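PDB 6H24: replication protein from Sphinx1.76-related DNA, which probably takes part in initiating replication of this plasmid-like DNA, the chain here being the WH1 winged-helix domain of a longer initiator protein. Local coordinates for residues A9-S14 with T122-Q127; I4-A9 with F79-K84; I92-V97 with I112-V117; Y15-V20 with K72-R77. All blocks are in the same frame, centred on the assembly; numbering follows the deposited sequence.

The N-terminal helix 2-14 supplies one side of both contact 1 and contact 2, which share A9 and lie about 12 Å apart between centres. Along the chain the first segments run 4-9, 9-14 and 15-20; their partners then come as 72-77 (contact 4), 79-84 (contact 2) and 122-127 (contact 1), with both halves of contact 3 falling before the last. Contacts 2 and 3 meet through the hairpin of strands 78-85 and 88-95. W96 of contact 3 packs against residues of all the others. Contacts 2 and 4 are farthest apart, about 19 Å between centres. Together the four contacts join helix 2-14, hairpin and helix 121-128 to the winged-helix body; contacts 2, 3 and 4 also reach the second subunit.

Contact 1. Residues A9-S14 with T122-Q127; sequences ALMNAS and TRLEEQ
M11 and Q127 mark the closest backbone approach of segments 9-14 and 122-127, their CA atoms 7.6 Å apart. The two short helical axes come within 11.0 Å at a signed crossing angle of -35°, a spacing bridged by side chains. M11 fills most of it. Its CG lies beside the backbone N, anti to the carbonyl carbon (chi1 -65°), and further bends at chi2 and chi3 bring SD over one face of the R123 guanidinium while CE turns to L124. M11 SD also stands 3.7 Å from Q127 CD. M11 CE lies 3.7 Å from L124 CD2. Behind this, L10 CD2 meets L124 CD2 at 4.0 Å, the two leucine side chains crossing at about a right angle.

Q127 slides past M11 in the opposite direction to reach S14. Its NE2 donates to S14 OG (3.1 Å, N-H...O angle 152°), the hydroxyl sitting slightly off the amide plane. R123 has its stronger polar partner in D7, one turn before L10. Apolar and sulfur contacts thus carry the buried side, and the polar bonds of the partly exposed Q127 and R123 probably help to set the two helices against each other.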
loop_
_atom_site.group_PDB
_atom_site.type_symbol
_atom_site.label_atom_id
_atom_site.label_comp_id
_atom_site.label_asym_id
_atom_site.label_seq_id
_atom_site.Cartn_x
_atom_site.Cartn_y
_atom_site.Cartn_z
ATOM N N ALA A 9 9.994 0.144 -15.229
ATOM C CA ALA A 9 9.060 -0.878 -14.767
ATOM C C ALA A 9 7.660 -0.303 -14.605
ATOM O O ALA A 9 6.669 -0.944 -14.978
ATOM C CB ALA A 9 9.550 -1.486 -13.454
ATOM N N LEU A 10 7.556 0.898 -14.035
ATOM C CA LEU A 10 6.244 1.503 -13.826
ATOM C C LEU A 10 5.585 1.860 -15.154
ATOM O O LEU A 10 4.377 1.652 -15.331
ATOM C CB LEU A 10 6.375 2.739 -12.939
ATOM C CG LEU A 10 5.050 3.405 -12.567
ATOM C CD1 LEU A 10 4.223 2.431 -11.736
ATOM C CD2 LEU A 10 5.261 4.703 -11.813
ATOM N N MET A 11 6.352 2.412 -16.101
ATOM C CA MET A 11 5.769 2.783 -17.385
ATOM C C MET A 11 5.289 1.555 -18.149
ATOM O O MET A 11 4.215 1.577 -18.762
ATOM C CB MET A 11 6.786 3.564 -18.221
ATOM C CG MET A 11 7.198 4.920 -17.654
ATOM S SD MET A 11 5.813 6.014 -17.250
ATOM C CE MET A 11 5.920 6.034 -15.461
ATOM N N ASN A 12 6.061 0.466 -18.117
ATOM C CA ASN A 12 5.613 -0.756 -18.771
ATOM C C ASN A 12 4.351 -1.284 -18.102
ATOM O O ASN A 12 3.427 -1.754 -18.778
ATOM C CB ASN A 12 6.722 -1.805 -18.747
ATOM C CG ASN A 12 7.705 -1.638 -19.891
ATOM O OD1 ASN A 12 7.323 -1.657 -21.060
ATOM N ND2 ASN A 12 8.981 -1.485 -19.558
ATOM N N ALA A 13 4.292 -1.217 -16.771
ATOM C CA ALA A 13 3.090 -1.648 -16.063
ATOM C C ALA A 13 1.907 -0.730 -16.353
ATOM O O ALA A 13 0.753 -1.175 -16.329
ATOM C CB ALA A 13 3.370 -1.706 -14.559
ATOM N N SER A 14 2.171 0.544 -16.643
ATOM C CA SER A 14 1.093 1.500 -16.883
ATOM C C SER A 14 0.223 1.111 -18.071
ATOM O O SER A 14 -0.960 1.471 -18.110
ATOM C CB SER A 14 1.686 2.899 -17.081
ATOM O OG SER A 14 2.204 3.080 -18.388
ATOM N N THR A 122 4.753 12.773 -11.676
ATOM C CA THR A 122 4.792 13.657 -12.836
ATOM C C THR A 122 5.025 12.869 -14.119
ATOM O O THR A 122 4.510 13.249 -15.179
ATOM C CB THR A 122 5.847 14.750 -12.671
ATOM O OG1 THR A 122 5.484 15.572 -11.560
ATOM C CG2 THR A 122 5.896 15.617 -13.924
ATOM N N ARG A 123 5.794 11.779 -14.047
ATOM C CA ARG A 123 5.957 10.917 -15.213
ATOM C C ARG A 123 4.634 10.261 -15.593
ATOM O O ARG A 123 4.320 10.120 -16.782
ATOM C CB ARG A 123 7.017 9.853 -14.938
ATOM C CG ARG A 123 8.430 10.404 -14.823
ATOM C CD ARG A 123 9.017 10.728 -16.195
ATOM N NE ARG A 123 9.174 9.529 -17.019
ATOM C CZ ARG A 123 8.415 9.215 -18.068
ATOM N NH1 ARG A 123 7.425 10.007 -18.460
ATOM N NH2 ARG A 123 8.656 8.095 -18.734
ATOM N N LEU A 124 3.843 9.850 -14.597
ATOM C CA LEU A 124 2.529 9.292 -14.900
ATOM C C LEU A 124 1.610 10.343 -15.510
ATOM O O LEU A 124 0.826 10.034 -16.411
ATOM C CB LEU A 124 1.886 8.699 -13.649
ATOM C CG LEU A 124 2.530 7.430 -13.091
ATOM C CD1 LEU A 124 1.870 7.038 -11.769
ATOM C CD2 LEU A 124 2.451 6.287 -14.093
ATOM N N GLU A 125 1.653 11.578 -15.003
ATOM C CA GLU A 125 0.843 12.633 -15.607
ATOM C C GLU A 125 1.188 12.777 -17.085
ATOM O O GLU A 125 0.293 12.946 -17.922
ATOM C CB GLU A 125 1.007 13.944 -14.833
ATOM C CG GLU A 125 0.162 15.101 -15.388
ATOM C CD GLU A 125 0.227 16.377 -14.550
ATOM O OE1 GLU A 125 1.145 16.525 -13.713
ATOM O OE2 GLU A 125 -0.644 17.254 -14.755
ATOM N N GLU A 126 2.482 12.706 -17.427
ATOM C CA GLU A 126 2.912 12.778 -18.821
ATOM C C GLU A 126 2.420 11.568 -19.602
ATOM O O GLU A 126 1.874 11.701 -20.705
ATOM C CB GLU A 126 4.442 12.856 -18.898
ATOM C CG GLU A 126 5.041 14.104 -18.269
ATOM C CD GLU A 126 6.556 14.037 -18.124
ATOM O OE1 GLU A 126 7.174 13.062 -18.605
ATOM O OE2 GLU A 126 7.131 14.968 -17.520
ATOM N N GLN A 127 2.584 10.377 -19.022
ATOM C CA GLN A 127 2.205 9.138 -19.689
ATOM C C GLN A 127 0.724 9.119 -20.035
ATOM O O GLN A 127 0.327 8.610 -21.090
ATOM C CB GLN A 127 2.552 7.960 -18.769
ATOM C CG GLN A 127 2.382 6.589 -19.382
ATOM C CD GLN A 127 3.564 6.187 -20.233
ATOM O OE1 GLN A 127 4.338 7.036 -20.684
ATOM N NE2 GLN A 127 3.717 4.885 -20.455
#

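Contact 2. Residues I4-A9 with F79-K84; sequences IVKDNA and FSYQEK
F79 begins the strand segment with its ring edge toward K6, whose CG is 4.4 Å from F79 CE2; the same ring packs edge-to-face with W96. The strand runs almost exactly antiparallel to helix segment 4-9 (178° between directions), with axes 8.0 Å apart. At S80 it is the backbone that touches: S80 O lies 3.5 Å from A9 CB. Y81 has the largest share on the strand side, against K6. With CG set between the backbone N and the carbonyl carbon (chi1 61°), its ring lies alongside the K6 chain, both pointing the same way. K6 CG stands 3.8 Å from the Y81 ring centroid and only 8° off the normal, a CH-pi contact. Replacing Y81 by an alanine is likely to strip the K6 methylenes of their aromatic floor and cost water 1 a partner. V5 CG1 rests loosely near Q82 O, 4.1 Å away. Next to E83, water 1 bonds Y81 OH and accepts from K6 NZ (3.0 Å); K6 NZ also donates to A116 O, and E83 pairs with R85. The arrangement is a helix lying along a beta-hairpin, strands 78-85 and 88-95, additional to the three-stranded sheet of the winged-helix fold.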
loop_
_atom_site.group_PDB
_atom_site.type_symbol
_atom_site.label_atom_id
_atom_site.label_comp_id
_atom_site.label_asym_id
_atom_site.label_seq_id
_atom_site.Cartn_x
_atom_site.Cartn_y
_atom_site.Cartn_z
ATOM N N ILE A 4 15.998 5.037 -13.207
ATOM C CA ILE A 4 15.651 4.652 -14.572
ATOM C C ILE A 4 14.986 3.281 -14.588
ATOM O O ILE A 4 14.011 3.060 -15.317
ATOM C CB ILE A 4 16.905 4.677 -15.466
ATOM N N VAL A 5 15.470 2.351 -13.763
ATOM C CA VAL A 5 14.896 1.009 -13.749
ATOM C C VAL A 5 13.461 1.051 -13.237
ATOM O O VAL A 5 12.566 0.409 -13.804
ATOM C CB VAL A 5 15.769 0.059 -12.910
ATOM C CG1 VAL A 5 15.117 -1.305 -12.800
ATOM C CG2 VAL A 5 17.142 -0.094 -13.546
ATOM N N LYS A 6 13.221 1.768 -12.134
ATOM C CA LYS A 6 11.866 1.829 -11.587
ATOM C C LYS A 6 10.930 2.545 -12.556
ATOM O O LYS A 6 9.799 2.101 -12.777
ATOM C CB LYS A 6 11.868 2.482 -10.203
ATOM C CG LYS A 6 10.489 2.457 -9.526
ATOM C CD LYS A 6 10.473 3.041 -8.104
ATOM C CE LYS A 6 10.922 4.477 -7.996
ATOM N NZ LYS A 6 10.680 4.948 -6.602
ATOM N N ASP A 7 11.385 3.666 -13.128
ATOM C CA ASP A 7 10.599 4.394 -14.120
ATOM C C ASP A 7 10.189 3.459 -15.252
ATOM O O ASP A 7 9.010 3.380 -15.619
ATOM C CB ASP A 7 11.447 5.569 -14.633
ATOM C CG ASP A 7 10.703 6.517 -15.578
ATOM O OD1 ASP A 7 9.887 6.064 -16.405
ATOM O OD2 ASP A 7 10.981 7.741 -15.519
ATOM N N ASN A 8 11.148 2.687 -15.769
ATOM C CA ASN A 8 10.861 1.747 -16.846
ATOM C C ASN A 8 9.822 0.722 -16.420
ATOM O O ASN A 8 8.887 0.416 -17.171
ATOM C CB ASN A 8 12.141 1.029 -17.269
ATOM C CG ASN A 8 13.070 1.911 -18.066
ATOM O OD1 ASN A 8 12.676 2.971 -18.556
ATOM N ND2 ASN A 8 14.311 1.469 -18.216
ATOM N N ALA A 9 9.994 0.144 -15.229
ATOM C CA ALA A 9 9.060 -0.878 -14.767
ATOM C C ALA A 9 7.660 -0.303 -14.605
ATOM O O ALA A 9 6.669 -0.944 -14.978
ATOM C CB ALA A 9 9.550 -1.486 -13.454
ATOM N N PHE A 79 3.504 -4.025 -9.257
ATOM C CA PHE A 79 4.629 -4.050 -10.190
ATOM C C PHE A 79 5.912 -4.336 -9.417
ATOM O O PHE A 79 5.995 -4.120 -8.205
ATOM C CB PHE A 79 4.732 -2.738 -10.994
ATOM C CG PHE A 79 5.119 -1.533 -10.178
ATOM C CD1 PHE A 79 4.194 -0.890 -9.369
ATOM C CD2 PHE A 79 6.394 -1.005 -10.273
ATOM C CE1 PHE A 79 4.553 0.229 -8.633
ATOM C CE2 PHE A 79 6.757 0.114 -9.547
ATOM C CZ PHE A 79 5.837 0.735 -8.733
ATOM N N SER A 80 6.917 -4.841 -10.139
ATOM C CA SER A 80 8.155 -5.313 -9.534
ATOM C C SER A 80 9.361 -4.688 -10.224
ATOM O O SER A 80 9.318 -4.353 -11.413
ATOM C CB SER A 80 8.259 -6.838 -9.605
ATOM O OG SER A 80 7.210 -7.447 -8.874
ATOM N N TYR A 81 10.437 -4.531 -9.456
ATOM C CA TYR A 81 11.676 -3.931 -9.945
ATOM C C TYR A 81 12.752 -4.194 -8.897
ATOM O O TYR A 81 12.465 -4.684 -7.803
ATOM C CB TYR A 81 11.499 -2.427 -10.210
ATOM C CG TYR A 81 11.121 -1.650 -8.972
ATOM C CD1 TYR A 81 9.801 -1.584 -8.551
ATOM C CD2 TYR A 81 12.085 -0.985 -8.215
ATOM C CE1 TYR A 81 9.443 -0.891 -7.414
ATOM C CE2 TYR A 81 11.732 -0.285 -7.070
ATOM C CZ TYR A 81 10.406 -0.250 -6.676
ATOM O OH TYR A 81 10.036 0.433 -5.543
ATOM N N GLN A 82 13.986 -3.818 -9.214
ATOM C CA GLN A 82 15.098 -4.022 -8.300
ATOM C C GLN A 82 15.694 -2.665 -7.935
ATOM O O GLN A 82 15.642 -1.716 -8.723
ATOM C CB GLN A 82 16.211 -4.905 -8.892
ATOM C CG GLN A 82 15.872 -6.369 -9.121
ATOM C CD GLN A 82 16.999 -7.095 -9.839
ATOM O OE1 GLN A 82 16.793 -7.734 -10.871
ATOM N NE2 GLN A 82 18.207 -6.997 -9.288
ATOM N N GLU A 83 16.270 -2.601 -6.731
ATOM C CA GLU A 83 16.949 -1.424 -6.205
ATOM C C GLU A 83 18.251 -1.823 -5.524
ATOM O O GLU A 83 18.391 -2.947 -5.036
ATOM C CB GLU A 83 16.114 -0.659 -5.167
ATOM C CG GLU A 83 15.092 0.290 -5.715
ATOM C CD GLU A 83 14.421 1.100 -4.618
ATOM O OE1 GLU A 83 14.687 0.847 -3.420
ATOM O OE2 GLU A 83 13.645 2.013 -4.956
ATOM N N LYS A 84 19.188 -0.877 -5.475
ATOM C CA LYS A 84 20.412 -1.042 -4.701
ATOM C C LYS A 84 20.137 -0.836 -3.212
ATOM O O LYS A 84 19.267 -0.045 -2.827
ATOM C CB LYS A 84 21.482 -0.053 -5.174
HETATM O O HOH W 1 11.283 2.676 -4.712
#

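Contact 3. Residues I92-V97 with I112-V117; sequences ITSRWV and IFAPAV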
loop_
_atom_site.group_PDB
_atom_site.type_symbol
_atom_site.label_atom_id
_atom_site.label_comp_id
_atom_site.label_asym_id
_atom_site.label_seq_id
_atom_site.Cartn_x
_atom_site.Cartn_y
_atom_site.Cartn_z
ATOM N N ILE A 92 12.013 -5.827 -5.293
ATOM C CA ILE A 92 10.860 -5.148 -4.709
ATOM C C ILE A 92 9.585 -5.461 -5.481
ATOM O O ILE A 92 9.593 -5.556 -6.716
ATOM C CB ILE A 92 11.090 -3.623 -4.676
ATOM C CG1 ILE A 92 12.247 -3.293 -3.735
ATOM C CG2 ILE A 92 9.834 -2.890 -4.263
ATOM C CD1 ILE A 92 12.693 -1.855 -3.814
ATOM N N THR A 93 8.485 -5.615 -4.748
ATOM C CA THR A 93 7.144 -5.586 -5.321
ATOM C C THR A 93 6.347 -4.480 -4.639
ATOM O O THR A 93 6.325 -4.395 -3.405
ATOM C CB THR A 93 6.440 -6.929 -5.167
ATOM O OG1 THR A 93 7.254 -7.953 -5.748
ATOM C CG2 THR A 93 5.089 -6.900 -5.862
ATOM N N SER A 94 5.682 -3.643 -5.439
ATOM C CA SER A 94 4.973 -2.474 -4.936
ATOM C C SER A 94 3.550 -2.448 -5.467
ATOM O O SER A 94 3.268 -2.965 -6.548
ATOM C CB SER A 94 5.674 -1.153 -5.348
ATOM O OG SER A 94 4.967 -0.008 -4.887
ATOM N N ARG A 95 2.658 -1.848 -4.682
ATOM C CA ARG A 95 1.349 -1.447 -5.156
ATOM C C ARG A 95 1.433 -0.116 -5.902
ATOM O O ARG A 95 2.430 0.605 -5.822
ATOM C CB ARG A 95 0.373 -1.310 -3.986
ATOM C CG ARG A 95 0.076 -2.612 -3.237
ATOM C CD ARG A 95 -0.521 -3.644 -4.156
ATOM N NE ARG A 95 -0.878 -4.866 -3.441
ATOM C CZ ARG A 95 -1.416 -5.927 -4.008
ATOM N NH1 ARG A 95 -1.706 -5.933 -5.305
ATOM N NH2 ARG A 95 -1.695 -6.996 -3.273
ATOM N N TRP A 96 0.363 0.202 -6.636
ATOM C CA TRP A 96 0.168 1.562 -7.133
ATOM C C TRP A 96 -0.390 2.464 -6.035
ATOM O O TRP A 96 0.068 3.599 -5.860
ATOM C CB TRP A 96 -0.795 1.559 -8.327
ATOM C CG TRP A 96 -0.223 1.025 -9.588
ATOM C CD1 TRP A 96 0.021 -0.282 -9.890
ATOM C CD2 TRP A 96 0.139 1.781 -10.754
ATOM N NE1 TRP A 96 0.525 -0.388 -11.164
ATOM C CE2 TRP A 96 0.609 0.865 -11.716
ATOM C CE3 TRP A 96 0.103 3.139 -11.075
ATOM C CZ2 TRP A 96 1.056 1.265 -12.973
ATOM C CZ3 TRP A 96 0.548 3.534 -12.323
ATOM C CH2 TRP A 96 1.013 2.601 -13.260
ATOM N N VAL A 97 -1.371 1.965 -5.287
ATOM C CA VAL A 97 -2.031 2.697 -4.216
ATOM C C VAL A 97 -2.079 1.801 -2.979
ATOM O O VAL A 97 -2.259 0.584 -3.088
ATOM C CB VAL A 97 -3.451 3.146 -4.632
ATOM C CG1 VAL A 97 -3.400 4.224 -5.702
ATOM C CG2 VAL A 97 -4.266 1.948 -5.149
ATOM N N ILE A 112 -4.576 6.880 -1.807
ATOM C CA ILE A 112 -3.219 7.216 -1.396
ATOM C C ILE A 112 -2.249 6.445 -2.278
ATOM O O ILE A 112 -2.333 5.218 -2.367
ATOM C CB ILE A 112 -2.945 6.899 0.081
ATOM C CG1 ILE A 112 -4.008 7.514 0.995
ATOM C CG2 ILE A 112 -1.561 7.436 0.457
ATOM C CD1 ILE A 112 -3.767 7.256 2.481
ATOM N N PHE A 113 -1.322 7.152 -2.912
ATOM C CA PHE A 113 -0.314 6.478 -3.716
ATOM C C PHE A 113 0.710 5.778 -2.835
ATOM O O PHE A 113 1.084 6.272 -1.768
ATOM C CB PHE A 113 0.386 7.476 -4.636
ATOM C CG PHE A 113 -0.461 7.929 -5.779
ATOM C CD1 PHE A 113 -0.739 7.071 -6.830
ATOM C CD2 PHE A 113 -1.002 9.201 -5.800
ATOM C CE1 PHE A 113 -1.528 7.478 -7.889
ATOM C CE2 PHE A 113 -1.794 9.615 -6.857
ATOM C CZ PHE A 113 -2.049 8.760 -7.908
ATOM N N ALA A 114 1.175 4.623 -3.308
ATOM C CA ALA A 114 2.243 3.905 -2.642
ATOM C C ALA A 114 3.548 4.692 -2.734
ATOM O O ALA A 114 3.762 5.450 -3.685
ATOM C CB ALA A 114 2.424 2.529 -3.266
ATOM N N PRO A 115 4.451 4.518 -1.767
ATOM C CA PRO A 115 5.648 5.385 -1.755
ATOM C C PRO A 115 6.557 5.219 -2.960
ATOM O O PRO A 115 7.220 6.186 -3.350
ATOM C CB PRO A 115 6.360 5.004 -0.448
ATOM C CG PRO A 115 5.764 3.688 -0.018
ATOM C CD PRO A 115 4.366 3.646 -0.580
ATOM N N ALA A 116 6.601 4.049 -3.591
ATOM C CA ALA A 116 7.450 3.898 -4.768
ATOM C C ALA A 116 6.943 4.718 -5.947
ATOM O O ALA A 116 7.739 5.114 -6.817
ATOM C CB ALA A 116 7.526 2.425 -5.170
ATOM N N VAL A 117 5.638 4.969 -5.999
ATOM C CA VAL A 117 5.027 5.673 -7.118
ATOM C C VAL A 117 5.106 7.187 -6.946
ATOM O O VAL A 117 5.229 7.917 -7.939
ATOM C CB VAL A 117 3.573 5.192 -7.263
ATOM C CG1 VAL A 117 2.837 6.003 -8.309
ATOM C CG2 VAL A 117 3.552 3.702 -7.616
HETATM O O HOH W 2 5.690 1.432 -2.599
#
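W96 O accepts from A114 N at 3.0 Å in an almost straight bond (176°), although the donor sits 43° out of the carbonyl plane. Packing is closest around this bond. V97 and F113 form an antiparallel, non-hydrogen-bonded pair with CA atoms 4.2 Å apart and diverging side chains, so they touch only lightly through V97 CG1 and F113 CD1. V97 CA also makes a CA-H...O contact with I112 O at 3.1 Å, and A114 CB presses to 3.2 Å from R95 O. Here strands 97-103 and 108-113 start to pair; with 45-48 they make the antiparallel sheet, and the two probably correspond to the wing hairpin of winged-helix domains.

Toward S94 the segments separate and water takes over. The hydroxyl, anti to the backbone N (chi1 179°), donates to R95 O at 2.8 Å, in the carbonyl plane on a lone pair. Water 2 donates to S94 OG and accepts from A116 N (2.9 Å), tying residues 115-117 to the strand without a direct bond. With a valine in place of S94, R95 O would probably lose this donor and the water its acceptor. On the subunit side, I92, T93 and S94 pair with an antiparallel strand of the second subunit.

Contact 4. Residues Y15-V20 with K72-R77; sequences YNLALV and KDLFAR
R77 reaches across to N16 and L17 and carries most of this contact. Its CB points toward segment 15-20, and with CG anti to the carbonyl carbon (chi1 -60°) the chain runs on extended as far as NE. CD is the first atom to meet the other segment, lying 3.5 Å from L17 CD1; the two side chains pass each other at a slant. NE stays over the same methyl, 3.8 Å from L17 CD1, while its polar partner is E21 OE2, in a salt bridge just beyond the segment. A turn at the last torsion (chi4 -85°) then lays the guanidinium flat against the backbone of the turn. One of its faces is covered by N16 O and L17 CA, with CZ 3.5 Å from N16 O. NH2 comes to 3.3 Å from that oxygen, but the angle is poor, so the carbonyl lies over the face and is not hydrogen-bonded; its partial negative charge may still favour the cation. NH1 passes N16 CB. At its end, R77 NH1 donates to the O of water 3 at 3.0 Å. That water sits at the group's edge, in its plane, and is only weakly bonded to N16 ND2.

Away from the guanidinium, L17 CD2 meets L74 CD1 at 4.1 Å, the apolar contact between the two segments. E21 OE1 also bonds the backbone N of A18, the N-cap residue of helix 19-34: one half of a capping box, with R77 held by the other oxygen. The contact thus joins the turn between helices 2-14 and 19-34 to the end of helix 60-75, just ahead of strand 78-85, with I25 packing on L17 and L74, and W96 touching L17, L74 and R77.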
loop_
_atom_site.group_PDB
_atom_site.type_symbol
_atom_site.label_atom_id
_atom_site.label_comp_id
_atom_site.label_asym_id
_atom_site.label_seq_id
_atom_site.Cartn_x
_atom_site.Cartn_y
_atom_site.Cartn_z
ATOM N N TYR A 15 0.777 0.387 -19.049
ATOM C CA TYR A 15 -0.007 -0.039 -20.201
ATOM C C TYR A 15 -1.168 -0.946 -19.814
ATOM O O TYR A 15 -2.098 -1.112 -20.613
ATOM C CB TYR A 15 0.863 -0.783 -21.216
ATOM C CG TYR A 15 1.994 0.010 -21.835
ATOM C CD1 TYR A 15 1.905 1.386 -22.013
ATOM C CD2 TYR A 15 3.150 -0.630 -22.260
ATOM C CE1 TYR A 15 2.945 2.101 -22.595
ATOM C CE2 TYR A 15 4.190 0.072 -22.836
ATOM C CZ TYR A 15 4.085 1.435 -23.002
ATOM O OH TYR A 15 5.130 2.122 -23.580
ATOM N N ASN A 16 -1.121 -1.558 -18.633
ATOM C CA ASN A 16 -2.165 -2.494 -18.239
ATOM C C ASN A 16 -3.378 -1.794 -17.649
ATOM O O ASN A 16 -4.454 -2.400 -17.575
ATOM C CB ASN A 16 -1.633 -3.478 -17.195
ATOM C CG ASN A 16 -0.353 -4.151 -17.626
ATOM O OD1 ASN A 16 -0.173 -4.483 -18.796
ATOM N ND2 ASN A 16 0.553 -4.353 -16.676
ATOM N N LEU A 17 -3.229 -0.545 -17.218
ATOM C CA LEU A 17 -4.341 0.167 -16.613
ATOM C C LEU A 17 -5.392 0.480 -17.669
ATOM O O LEU A 17 -5.070 0.897 -18.783
ATOM C CB LEU A 17 -3.862 1.475 -15.981
ATOM C CG LEU A 17 -3.320 1.433 -14.556
ATOM C CD1 LEU A 17 -2.229 0.382 -14.417
ATOM C CD2 LEU A 17 -2.828 2.819 -14.152
ATOM N N ALA A 18 -6.657 0.311 -17.302
ATOM C CA ALA A 18 -7.747 0.790 -18.139
ATOM C C ALA A 18 -7.752 2.316 -18.200
ATOM O O ALA A 18 -7.174 3.003 -17.349
ATOM C CB ALA A 18 -9.088 0.277 -17.608
ATOM N N LEU A 19 -8.416 2.847 -19.232
ATOM C CA LEU A 19 -8.492 4.295 -19.394
ATOM C C LEU A 19 -9.055 4.960 -18.142
ATOM O O LEU A 19 -8.560 6.007 -17.717
ATOM C CB LEU A 19 -9.347 4.643 -20.613
ATOM C CG LEU A 19 -9.554 6.125 -20.924
ATOM C CD1 LEU A 19 -8.233 6.829 -21.189
ATOM C CD2 LEU A 19 -10.501 6.288 -22.111
ATOM N N VAL A 20 -10.088 4.369 -17.534
ATOM C CA VAL A 20 -10.695 5.012 -16.373
ATOM C C VAL A 20 -9.699 5.073 -15.216
ATOM O O VAL A 20 -9.720 6.017 -14.416
ATOM C CB VAL A 20 -11.993 4.301 -15.952
ATOM C CG1 VAL A 20 -11.719 2.862 -15.540
ATOM C CG2 VAL A 20 -12.670 5.096 -14.841
ATOM N N LYS A 72 -11.040 0.103 -7.286
ATOM C CA LYS A 72 -10.837 -1.299 -6.944
ATOM C C LYS A 72 -9.862 -1.964 -7.907
ATOM O O LYS A 72 -8.985 -2.729 -7.487
ATOM C CB LYS A 72 -12.179 -2.032 -6.947
ATOM N N ASP A 73 -10.004 -1.696 -9.202
ATOM C CA ASP A 73 -9.125 -2.319 -10.187
ATOM C C ASP A 73 -7.679 -1.873 -9.988
ATOM O O ASP A 73 -6.749 -2.685 -10.065
ATOM C CB ASP A 73 -9.613 -1.976 -11.598
ATOM C CG ASP A 73 -10.935 -2.653 -11.950
ATOM O OD1 ASP A 73 -11.436 -3.474 -11.146
ATOM O OD2 ASP A 73 -11.479 -2.355 -13.036
ATOM N N LEU A 74 -7.470 -0.584 -9.729
ATOM C CA LEU A 74 -6.119 -0.073 -9.511
ATOM C C LEU A 74 -5.516 -0.633 -8.230
ATOM O O LEU A 74 -4.322 -0.957 -8.178
ATOM C CB LEU A 74 -6.160 1.456 -9.464
ATOM C CG LEU A 74 -4.828 2.173 -9.254
ATOM C CD1 LEU A 74 -3.874 1.789 -10.357
ATOM C CD2 LEU A 74 -5.010 3.685 -9.209
ATOM N N PHE A 75 -6.328 -0.730 -7.179
ATOM C CA PHE A 75 -5.894 -1.276 -5.893
ATOM C C PHE A 75 -5.413 -2.718 -6.022
ATOM O O PHE A 75 -4.536 -3.144 -5.267
ATOM C CB PHE A 75 -7.075 -1.126 -4.928
ATOM C CG PHE A 75 -6.813 -1.573 -3.521
ATOM C CD1 PHE A 75 -6.222 -0.733 -2.598
ATOM C CD2 PHE A 75 -7.232 -2.823 -3.106
ATOM C CE1 PHE A 75 -6.025 -1.138 -1.297
ATOM C CE2 PHE A 75 -7.031 -3.241 -1.799
ATOM C CZ PHE A 75 -6.426 -2.397 -0.894
ATOM N N ALA A 76 -5.921 -3.469 -7.000
ATOM C CA ALA A 76 -5.521 -4.860 -7.165
ATOM C C ALA A 76 -4.170 -5.041 -7.846
ATOM O O ALA A 76 -3.628 -6.153 -7.817
ATOM C CB ALA A 76 -6.584 -5.608 -7.971
ATOM N N ARG A 77 -3.611 -3.992 -8.439
ATOM C CA ARG A 77 -2.423 -4.132 -9.269
ATOM C C ARG A 77 -1.131 -4.063 -8.452
ATOM O O ARG A 77 -1.090 -3.557 -7.327
ATOM C CB ARG A 77 -2.420 -3.046 -10.345
ATOM C CG ARG A 77 -3.639 -3.109 -11.253
ATOM C CD ARG A 77 -3.488 -2.213 -12.454
ATOM N NE ARG A 77 -4.713 -2.190 -13.238
ATOM C CZ ARG A 77 -5.023 -3.086 -14.165
ATOM N NH1 ARG A 77 -4.187 -4.080 -14.438
ATOM N NH2 ARG A 77 -6.170 -2.993 -14.820
HETATM O O HOH W 3 -1.292 -4.731 -13.735
#